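Hypothetical protein (Legionella pneumophila subsp. pneumophila, PDB 2IM9) is of unknown function but belongs to an N-acetylmuramoyl-L-alanine amidase-like family of the papain-like (CA) peptidase clan, which suggests a role in cleaving cell-wall peptidoglycan. Local coordinates at residues S37-Y42 / S110-Q115; L151-F156 / N218-P223. All blocks are in the same frame, centred on the assembly; numbering follows the deposited sequence. Where two conformers were deposited one is given.

Contact 1. Residues S37-Y42 / S110-Q115; sequences SIRKLY and SLESFQ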
ATOM      1  N   SER A  37       2.160  22.297  -0.708  1.00 18.57           N
ATOM      2  CA  SER A  37       2.099  21.595  -2.000  0.50 18.16           C
ATOM      3  C   SER A  37       0.722  21.017  -2.323  1.00 18.56           C
ATOM      4  O   SER A  37       0.255  21.094  -3.469  1.00 18.82           O
ATOM      5  CB  SER A  37       3.140  20.475  -2.044  0.50 18.32           C
ATOM      6  OG  SER A  37       4.444  21.017  -1.997  0.50 16.59           O
ATOM      7  N   ILE A  38       0.080  20.439  -1.316  1.00 17.23           N
ATOM      8  CA  ILE A  38      -1.246  19.837  -1.471  1.00 17.38           C
ATOM      9  C   ILE A  38      -2.329  20.901  -1.691  1.00 17.53           C
ATOM     10  O   ILE A  38      -3.195  20.735  -2.559  1.00 17.35           O
ATOM     11  CB  ILE A  38      -1.562  18.906  -0.286  1.00 16.75           C
ATOM     12  CG1 ILE A  38      -0.604  17.698  -0.353  1.00 16.59           C
ATOM     13  CG2 ILE A  38      -3.013  18.437  -0.342  1.00 15.57           C
ATOM     14  CD1 ILE A  38      -0.531  16.849   0.942  1.00 18.30           C
ATOM     15  N   ARG A  39      -2.273  21.990  -0.914  1.00 18.56           N
ATOM     16  CA  ARG A  39      -3.183  23.111  -1.130  1.00 20.02           C
ATOM     17  C   ARG A  39      -3.120  23.545  -2.588  1.00 21.16           C
ATOM     18  O   ARG A  39      -4.162  23.720  -3.225  1.00 21.56           O
ATOM     19  CB  ARG A  39      -2.840  24.289  -0.203  1.00 20.07           C
ATOM     20  CG  ARG A  39      -3.721  25.507  -0.383  1.00 22.40           C
ATOM     21  CD  ARG A  39      -5.080  25.248   0.231  1.00 22.33           C
ATOM     22  NE  ARG A  39      -5.065  25.427   1.686  1.00 23.51           N
ATOM     23  CZ  ARG A  39      -5.962  24.890   2.509  1.00 22.36           C
ATOM     24  NH1 ARG A  39      -5.891  25.131   3.808  1.00 24.48           N
ATOM     25  NH2 ARG A  39      -6.938  24.120   2.030  1.00 21.21           N
ATOM     26  N   LYS A  40      -1.896  23.718  -3.107  1.00 21.92           N
ATOM     27  CA  LYS A  40      -1.692  24.134  -4.501  1.00 23.05           C
ATOM     28  C   LYS A  40      -2.177  23.103  -5.493  1.00 22.08           C
ATOM     29  O   LYS A  40      -2.778  23.463  -6.512  1.00 22.07           O
ATOM     30  CB  LYS A  40      -0.220  24.470  -4.790  1.00 23.53           C
ATOM     31  CG  LYS A  40       0.265  25.743  -4.112  1.00 26.49           C
ATOM     32  CD  LYS A  40       1.753  25.975  -4.350  1.00 27.03           C
ATOM     33  CE  LYS A  40       2.294  27.081  -3.435  1.00 33.74           C
ATOM     34  NZ  LYS A  40       3.579  27.653  -3.940  1.00 37.60           N
ATOM     35  N   LEU A  41      -1.920  21.825  -5.209  1.00 21.04           N
ATOM     36  CA  LEU A  41      -2.388  20.759  -6.084  1.00 21.56           C
ATOM     37  C   LEU A  41      -3.888  20.877  -6.314  1.00 21.58           C
ATOM     38  O   LEU A  41      -4.345  20.850  -7.459  1.00 21.09           O
ATOM     39  CB  LEU A  41      -2.041  19.368  -5.533  1.00 21.76           C
ATOM     40  CG  LEU A  41      -2.571  18.187  -6.358  1.00 23.58           C
ATOM     41  CD1 LEU A  41      -1.981  18.157  -7.783  1.00 25.12           C
ATOM     42  CD2 LEU A  41      -2.259  16.902  -5.629  1.00 26.42           C
ATOM     43  N   TYR A  42      -4.645  21.038  -5.228  1.00 21.81           N
ATOM     44  CA  TYR A  42      -6.107  21.120  -5.331  1.00 22.49           C
ATOM     45  C   TYR A  42      -6.602  22.332  -6.078  1.00 24.38           C
ATOM     46  O   TYR A  42      -7.583  22.237  -6.809  1.00 25.35           O
ATOM     47  CB  TYR A  42      -6.779  20.996  -3.970  1.00 20.82           C
ATOM     48  CG  TYR A  42      -6.801  19.558  -3.504  1.00 18.70           C
ATOM     49  CD1 TYR A  42      -7.423  18.573  -4.274  1.00 20.03           C
ATOM     50  CD2 TYR A  42      -6.194  19.182  -2.306  1.00 17.42           C
ATOM     51  CE1 TYR A  42      -7.428  17.240  -3.857  1.00 18.19           C
ATOM     52  CE2 TYR A  42      -6.207  17.864  -1.872  1.00 16.72           C
ATOM     53  CZ  TYR A  42      -6.825  16.900  -2.653  1.00 17.23           C
ATOM     54  OH  TYR A  42      -6.837  15.589  -2.238  1.00 16.62           O
ATOM     55  N   SER A 110      -9.609  18.792  -1.161  1.00 17.75           N
ATOM     56  CA  SER A 110      -8.996  19.866  -0.385  1.00 18.01           C
ATOM     57  C   SER A 110      -7.951  19.279   0.549  1.00 17.64           C
ATOM     58  O   SER A 110      -8.000  18.090   0.859  1.00 17.77           O
ATOM     59  CB  SER A 110     -10.069  20.585   0.444  1.00 18.06           C
ATOM     60  OG  SER A 110     -10.559  19.753   1.492  1.00 17.13           O
ATOM     61  N   LEU A 111      -7.033  20.115   1.026  1.00 18.37           N
ATOM     62  CA  LEU A 111      -6.052  19.663   2.023  1.00 16.88           C
ATOM     63  C   LEU A 111      -6.762  19.054   3.244  1.00 17.74           C
ATOM     64  O   LEU A 111      -6.347  18.008   3.764  1.00 17.65           O
ATOM     65  CB  LEU A 111      -5.147  20.825   2.436  1.00 17.29           C
ATOM     66  CG  LEU A 111      -4.224  20.597   3.627  1.00 16.50           C
ATOM     67  CD1 LEU A 111      -3.143  19.563   3.297  1.00 17.70           C
ATOM     68  CD2 LEU A 111      -3.592  21.916   4.086  1.00 17.29           C
ATOM     69  N   GLU A 112      -7.840  19.704   3.694  1.00 16.87           N
ATOM     70  CA  GLU A 112      -8.563  19.251   4.892  1.00 18.14           C
ATOM     71  C   GLU A 112      -9.219  17.870   4.697  1.00 17.98           C
ATOM     72  O   GLU A 112      -9.148  16.995   5.572  1.00 18.40           O
ATOM     73  CB  GLU A 112      -9.624  20.290   5.283  1.00 18.55           C
ATOM     74  CG  GLU A 112      -9.038  21.659   5.671  1.00 21.30           C
ATOM     75  CD  GLU A 112      -8.726  22.633   4.501  1.00 23.75           C
ATOM     76  OE1 GLU A 112      -8.879  22.303   3.293  1.00 22.12           O
ATOM     77  OE2 GLU A 112      -8.299  23.768   4.825  1.00 29.50           O
ATOM     78  N   SER A 113      -9.845  17.667   3.542  1.00 17.80           N
ATOM     79  CA  SER A 113     -10.511  16.386   3.292  1.00 17.80           C
ATOM     80  C   SER A 113      -9.448  15.318   3.014  1.00 17.34           C
ATOM     81  O   SER A 113      -9.643  14.159   3.368  1.00 17.63           O
ATOM     82  CB  SER A 113     -11.559  16.487   2.167  1.00 18.34           C
ATOM     83  OG  SER A 113     -10.978  17.037   0.995  1.00 22.86           O
ATOM     84  N   PHE A 114      -8.324  15.706   2.396  1.00 16.31           N
ATOM     85  CA  PHE A 114      -7.200  14.756   2.204  1.00 16.51           C
ATOM     86  C   PHE A 114      -6.701  14.226   3.553  1.00 16.27           C
ATOM     87  O   PHE A 114      -6.468  13.018   3.729  1.00 16.04           O
ATOM     88  CB  PHE A 114      -6.035  15.402   1.441  1.00 16.18           C
ATOM     89  CG  PHE A 114      -4.702  14.723   1.681  1.00 15.93           C
ATOM     90  CD1 PHE A 114      -4.397  13.530   1.032  1.00 15.74           C
ATOM     91  CD2 PHE A 114      -3.780  15.252   2.578  1.00 17.98           C
ATOM     92  CE1 PHE A 114      -3.183  12.873   1.252  1.00 14.36           C
ATOM     93  CE2 PHE A 114      -2.554  14.601   2.797  1.00 16.59           C
ATOM     94  CZ  PHE A 114      -2.267  13.420   2.118  1.00 15.33           C
ATOM     95  N   GLN A 115      -6.516  15.133   4.503  1.00 16.66           N
ATOM     96  CA  GLN A 115      -6.052  14.737   5.827  1.00 17.10           C
ATOM     97  C   GLN A 115      -6.990  13.703   6.441  1.00 17.51           C
ATOM     98  O   GLN A 115      -6.554  12.671   6.968  1.00 17.36           O
ATOM     99  CB  GLN A 115      -5.949  15.976   6.715  1.00 17.09           C
ATOM    100  CG  GLN A 115      -4.715  16.782   6.435  1.00 17.32           C
ATOM    101  CD  GLN A 115      -4.745  18.162   7.043  1.00 20.57           C
ATOM    102  OE1 GLN A 115      -5.792  18.644   7.479  1.00 21.68           O
ATOM    103  NE2 GLN A 115      -3.604  18.826   7.034  1.00 20.65           N
TER

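Contact 2. Residues L151-F156 / N218-P223; sequences LKDITF and NVPYIP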
ATOM      1  N   LEU A 151     -12.319   0.026  -1.495  1.00 17.23           N
ATOM      2  CA  LEU A 151     -11.747  -0.921  -2.458  1.00 17.05           C
ATOM      3  C   LEU A 151     -12.662  -2.107  -2.723  1.00 17.22           C
ATOM      4  O   LEU A 151     -13.459  -2.511  -1.855  1.00 16.91           O
ATOM      5  CB  LEU A 151     -10.401  -1.460  -1.944  1.00 17.57           C
ATOM      6  CG  LEU A 151      -9.325  -0.421  -1.598  1.00 18.69           C
ATOM      7  CD1 LEU A 151      -8.148  -1.092  -0.895  1.00 17.55           C
ATOM      8  CD2 LEU A 151      -8.873   0.332  -2.851  1.00 17.58           C
ATOM      9  N   LYS A 152     -12.521  -2.672  -3.921  1.00 16.57           N
ATOM     10  CA  LYS A 152     -13.139  -3.947  -4.268  1.00 17.67           C
ATOM     11  C   LYS A 152     -12.095  -4.835  -4.919  1.00 16.96           C
ATOM     12  O   LYS A 152     -11.432  -4.402  -5.844  1.00 16.84           O
ATOM     13  CB  LYS A 152     -14.270  -3.715  -5.272  1.00 18.06           C
ATOM     14  CG  LYS A 152     -15.028  -4.983  -5.679  1.00 21.65           C
ATOM     15  CD  LYS A 152     -16.271  -4.642  -6.517  1.00 21.15           C
ATOM     16  CE  LYS A 152     -15.916  -3.916  -7.813  1.00 26.25           C
ATOM     17  NZ  LYS A 152     -17.056  -3.902  -8.792  1.00 29.97           N
ATOM     18  N   ASP A 153     -11.989  -6.077  -4.459  1.00 16.62           N
ATOM     19  CA  ASP A 153     -11.057  -7.047  -5.033  1.00 16.88           C
ATOM     20  C   ASP A 153     -11.726  -7.605  -6.286  1.00 17.22           C
ATOM     21  O   ASP A 153     -12.823  -8.197  -6.209  1.00 17.75           O
ATOM     22  CB  ASP A 153     -10.769  -8.152  -4.003  1.00 17.33           C
ATOM     23  CG  ASP A 153      -9.649  -9.103  -4.426  1.00 18.26           C
ATOM     24  OD1 ASP A 153      -9.568  -9.432  -5.631  1.00 19.96           O
ATOM     25  OD2 ASP A 153      -8.873  -9.553  -3.545  1.00 18.92           O
ATOM     26  N   ILE A 154     -11.090  -7.399  -7.432  1.00 16.75           N
ATOM     27  CA  ILE A 154     -11.617  -7.905  -8.700  1.00 17.28           C
ATOM     28  C   ILE A 154     -10.763  -9.010  -9.331  1.00 16.90           C
ATOM     29  O   ILE A 154     -10.983  -9.382 -10.490  1.00 17.31           O
ATOM     30  CB  ILE A 154     -11.860  -6.769  -9.709  1.00 17.29           C
ATOM     31  CG1 ILE A 154     -10.553  -6.079 -10.117  1.00 18.35           C
ATOM     32  CG2 ILE A 154     -12.856  -5.757  -9.124  1.00 18.63           C
ATOM     33  CD1 ILE A 154     -10.634  -5.473 -11.502  1.00 19.10           C
ATOM     34  N   THR A 155      -9.819  -9.554  -8.560  1.00 16.21           N
ATOM     35  CA  THR A 155      -8.885 -10.574  -9.059  1.00 15.64           C
ATOM     36  C   THR A 155      -9.582 -11.715  -9.801  1.00 16.27           C
ATOM     37  O   THR A 155      -9.184 -12.071 -10.924  1.00 15.43           O
ATOM     38  CB  THR A 155      -8.022 -11.129  -7.908  1.00 16.28           C
ATOM     39  OG1 THR A 155      -7.460 -10.022  -7.172  1.00 16.13           O
ATOM     40  CG2 THR A 155      -6.904 -12.025  -8.438  1.00 15.49           C
ATOM     41  N   PHE A 156     -10.633 -12.270  -9.194  1.00 16.08           N
ATOM     42  CA  PHE A 156     -11.333 -13.404  -9.826  1.00 17.09           C
ATOM     43  C   PHE A 156     -12.076 -13.037 -11.116  1.00 18.31           C
ATOM     44  O   PHE A 156     -12.383 -13.926 -11.917  1.00 19.46           O
ATOM     45  CB  PHE A 156     -12.305 -14.086  -8.857  1.00 16.88           C
ATOM     46  CG  PHE A 156     -11.680 -15.190  -8.054  1.00 17.21           C
ATOM     47  CD1 PHE A 156     -11.112 -14.930  -6.811  1.00 19.88           C
ATOM     48  CD2 PHE A 156     -11.672 -16.505  -8.542  1.00 16.54           C
ATOM     49  CE1 PHE A 156     -10.531 -15.966  -6.066  1.00 20.43           C
ATOM     50  CE2 PHE A 156     -11.094 -17.547  -7.804  1.00 18.89           C
ATOM     51  CZ  PHE A 156     -10.528 -17.278  -6.566  1.00 18.52           C
ATOM     52  N   ASN A 218      -6.693 -14.480   3.273  1.00 15.21           N
ATOM     53  CA  ASN A 218      -7.277 -15.207   2.141  1.00 15.53           C
ATOM     54  C   ASN A 218      -7.223 -14.255   0.940  1.00 15.51           C
ATOM     55  O   ASN A 218      -8.146 -13.452   0.689  1.00 17.35           O
ATOM     56  CB  ASN A 218      -8.710 -15.668   2.438  1.00 16.41           C
ATOM     57  CG  ASN A 218      -9.127 -16.888   1.605  1.00 18.06           C
ATOM     58  OD1 ASN A 218      -8.295 -17.744   1.267  1.00 21.62           O
ATOM     59  ND2 ASN A 218     -10.419 -17.001   1.323  1.00 19.13           N
ATOM     60  N   VAL A 219      -6.107 -14.318   0.226  1.00 14.66           N
ATOM     61  CA  VAL A 219      -5.801 -13.296  -0.769  1.00 14.87           C
ATOM     62  C   VAL A 219      -5.869 -13.902  -2.160  1.00 14.54           C
ATOM     63  O   VAL A 219      -4.994 -14.699  -2.526  1.00 14.88           O
ATOM     64  CB  VAL A 219      -4.387 -12.720  -0.568  1.00 14.27           C
ATOM     65  CG1 VAL A 219      -4.100 -11.639  -1.637  1.00 15.45           C
ATOM     66  CG2 VAL A 219      -4.235 -12.144   0.875  1.00 15.17           C
ATOM     67  N   PRO A 220      -6.881 -13.500  -2.957  1.00 15.23           N
ATOM     68  CA  PRO A 220      -6.900 -14.022  -4.326  1.00 14.87           C
ATOM     69  C   PRO A 220      -5.685 -13.548  -5.112  1.00 14.50           C
ATOM     70  O   PRO A 220      -5.198 -12.421  -4.895  1.00 14.23           O
ATOM     71  CB  PRO A 220      -8.184 -13.420  -4.913  1.00 15.80           C
ATOM     72  CG  PRO A 220      -9.044 -13.134  -3.704  1.00 16.57           C
ATOM     73  CD  PRO A 220      -8.048 -12.632  -2.694  1.00 15.38           C
ATOM     74  N   TYR A 221      -5.184 -14.388  -6.010  1.00 13.67           N
ATOM     75  CA  TYR A 221      -4.118 -13.927  -6.914  1.00 14.21           C
ATOM     76  C   TYR A 221      -4.192 -14.645  -8.243  1.00 14.33           C
ATOM     77  O   TYR A 221      -4.598 -15.822  -8.315  1.00 13.91           O
ATOM     78  CB  TYR A 221      -2.708 -14.048  -6.290  1.00 14.24           C
ATOM     79  CG  TYR A 221      -2.183 -15.466  -6.145  1.00 14.54           C
ATOM     80  CD1 TYR A 221      -1.280 -15.998  -7.078  1.00 15.32           C
ATOM     81  CD2 TYR A 221      -2.573 -16.276  -5.071  1.00 13.62           C
ATOM     82  CE1 TYR A 221      -0.774 -17.303  -6.944  1.00 16.02           C
ATOM     83  CE2 TYR A 221      -2.088 -17.611  -4.957  1.00 15.70           C
ATOM     84  CZ  TYR A 221      -1.192 -18.096  -5.885  1.00 16.23           C
ATOM     85  OH  TYR A 221      -0.700 -19.389  -5.756  1.00 17.96           O
ATOM     86  N   ILE A 222      -3.828 -13.907  -9.293  1.00 14.62           N
ATOM     87  CA  ILE A 222      -3.687 -14.502 -10.616  1.00 14.71           C
ATOM     88  C   ILE A 222      -2.261 -15.011 -10.677  1.00 14.72           C
ATOM     89  O   ILE A 222      -1.313 -14.233 -10.535  1.00 13.74           O
ATOM     90  CB  ILE A 222      -3.883 -13.472 -11.721  1.00 15.04           C
ATOM     91  CG1 ILE A 222      -5.272 -12.831 -11.630  1.00 16.30           C
ATOM     92  CG2 ILE A 222      -3.764 -14.129 -13.110  1.00 16.63           C
ATOM     93  CD1 ILE A 222      -5.406 -11.647 -12.552  1.00 21.38           C
ATOM     94  N   PRO A 223      -2.095 -16.324 -10.877  1.00 15.00           N
ATOM     95  CA  PRO A 223      -0.776 -16.948 -10.864  1.00 16.27           C
ATOM     96  C   PRO A 223       0.038 -16.689 -12.135  1.00 16.40           C
ATOM     97  O   PRO A 223      -0.539 -16.520 -13.219  1.00 16.60           O
ATOM     98  CB  PRO A 223      -1.116 -18.437 -10.791  1.00 16.04           C
ATOM     99  CG  PRO A 223      -2.384 -18.552 -11.471  1.00 16.45           C
ATOM    100  CD  PRO A 223      -3.159 -17.321 -11.104  1.00 15.19           C
TER

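Contact 1. Residues S37-Y42 / S110-Q115
Glu112 OE2 is gripped by both terminal nitrogens of Arg39, with NH1 2.9 Å from OE2 at an N-H...O angle of 153° and NH2 in a weaker bond to the same oxygen. NH2 also reaches Glu112 OE1 at 2.9 Å, completing an end-on, two-nitrogen salt bridge between helix 27-45 and the first turn of helix 111-122. The two helix segments cross at 115°, and this ion pair spans the solvent-facing side of the contact. Both oxygens lie near the guanidinium plane, but that plane is turned 35° from the carboxylate, and OE2 is approached from above its own plane while OE1 is met on the syn side but tilted out of the carboxylate plane. The arginine chain starts with CG anti to its backbone N and then bends at chi2 and chi3, which brings the guanidinium across to the glutamate; Leu111 lies over one of its faces.

Beside the ion pair the contact becomes apolar. Ile38 divides its branches: CG2 meets Leu111 CD1 at 3.8 Å, while CD1 reaches Phe114 CE2 at 3.5 Å. Leu105 of helix 95-107 touches both Ile38 and Phe114, so three helices meet here.

Tyr42 lays its ring against the start of the second helix. The backbone N of Ser110, the N-cap residue, sits 3.4 Å above the ring plane and over its centre, and Ser110 OG is hydrogen-bonded to Ser113 OG within that first turn. The phenol oxygen is hydrogen-bonded to Leu105 O, which helps to fix the ring's position. At the ring's edge, Phe114 CB lies 3.8 Å from Tyr42 OH.

Contact 2. Residues L151-F156 / N218-P223
Pro220 packs its ring among Asp153, Thr155 and Phe156, where the chain leaves edge strand 151-153 of the antiparallel sheet and enters a short 3-10 turn. In the apolar contacts Pro220 CB serves two neighbours: Phe156 CE1 at 3.6 Å, the two side chains crossing at about a right angle, and Thr155 CB at 3.8 Å. With Thr155 OG1 beside the backbone N (chi1 -50°), CG2 is anti to it and turns to Ile222 CG1, 3.7 Å away; the threonine and isoleucine side chains run antiparallel alongside each other. Beyond the proline, the Phe156 ring meets that of Tyr169 on the neighbouring strand 168-175.

A polar group borders this apolar patch. The carboxylate of Asp153 brings OD2 to 3.3 Å from Pro220 CD, a van der Waals approach to the ring carbon next to the proline nitrogen.

The side-chain hydrogen bonds of Asp153 and Thr155 stay within residues 153-155 or run to strand 311-317. Asp153 OD1 closes an Asx turn by accepting from Thr155 N at 2.9 Å and 158°, and it takes a second bond from Thr155 OG1 at 2.7 Å, on the syn side but tilted out of the carboxylate plane. Asn313 ND2 donates to both Asp153 OD2 and Pro220 O, and Thr155 OG1 accepts from Ile314 N.

Strand 311-317 thus bonds to both segments, and Asn313 ND2 links them. OD1 is held by the two Thr155 donors, OD2 by Asn313, and the threonine hydroxyl by OD1 and Ile314 N. The direct contact between the segments is therefore van der Waals, with these polar atoms satisfied within the turn or by strand 311-317.

How the contacts relate
Contact 1 joins two helices, 27-45 and 111-122, whereas contact 2 belongs to the antiparallel sheet and brings together the turn after strand 151-153 and strand 214-223. They share no element, lie on opposite sides of the chain's centre with their own centres about 31 Å apart, and do not touch. Both are partly buried, but contact 1 is the more peripheral, 20 Å from the centre of the chain against 15 Å. Their chemistry differs accordingly: a charged pair links the helices beside an apolar cluster, while the sheet segments meet through van der Waals contacts and share hydrogen bonding with strand 311-317.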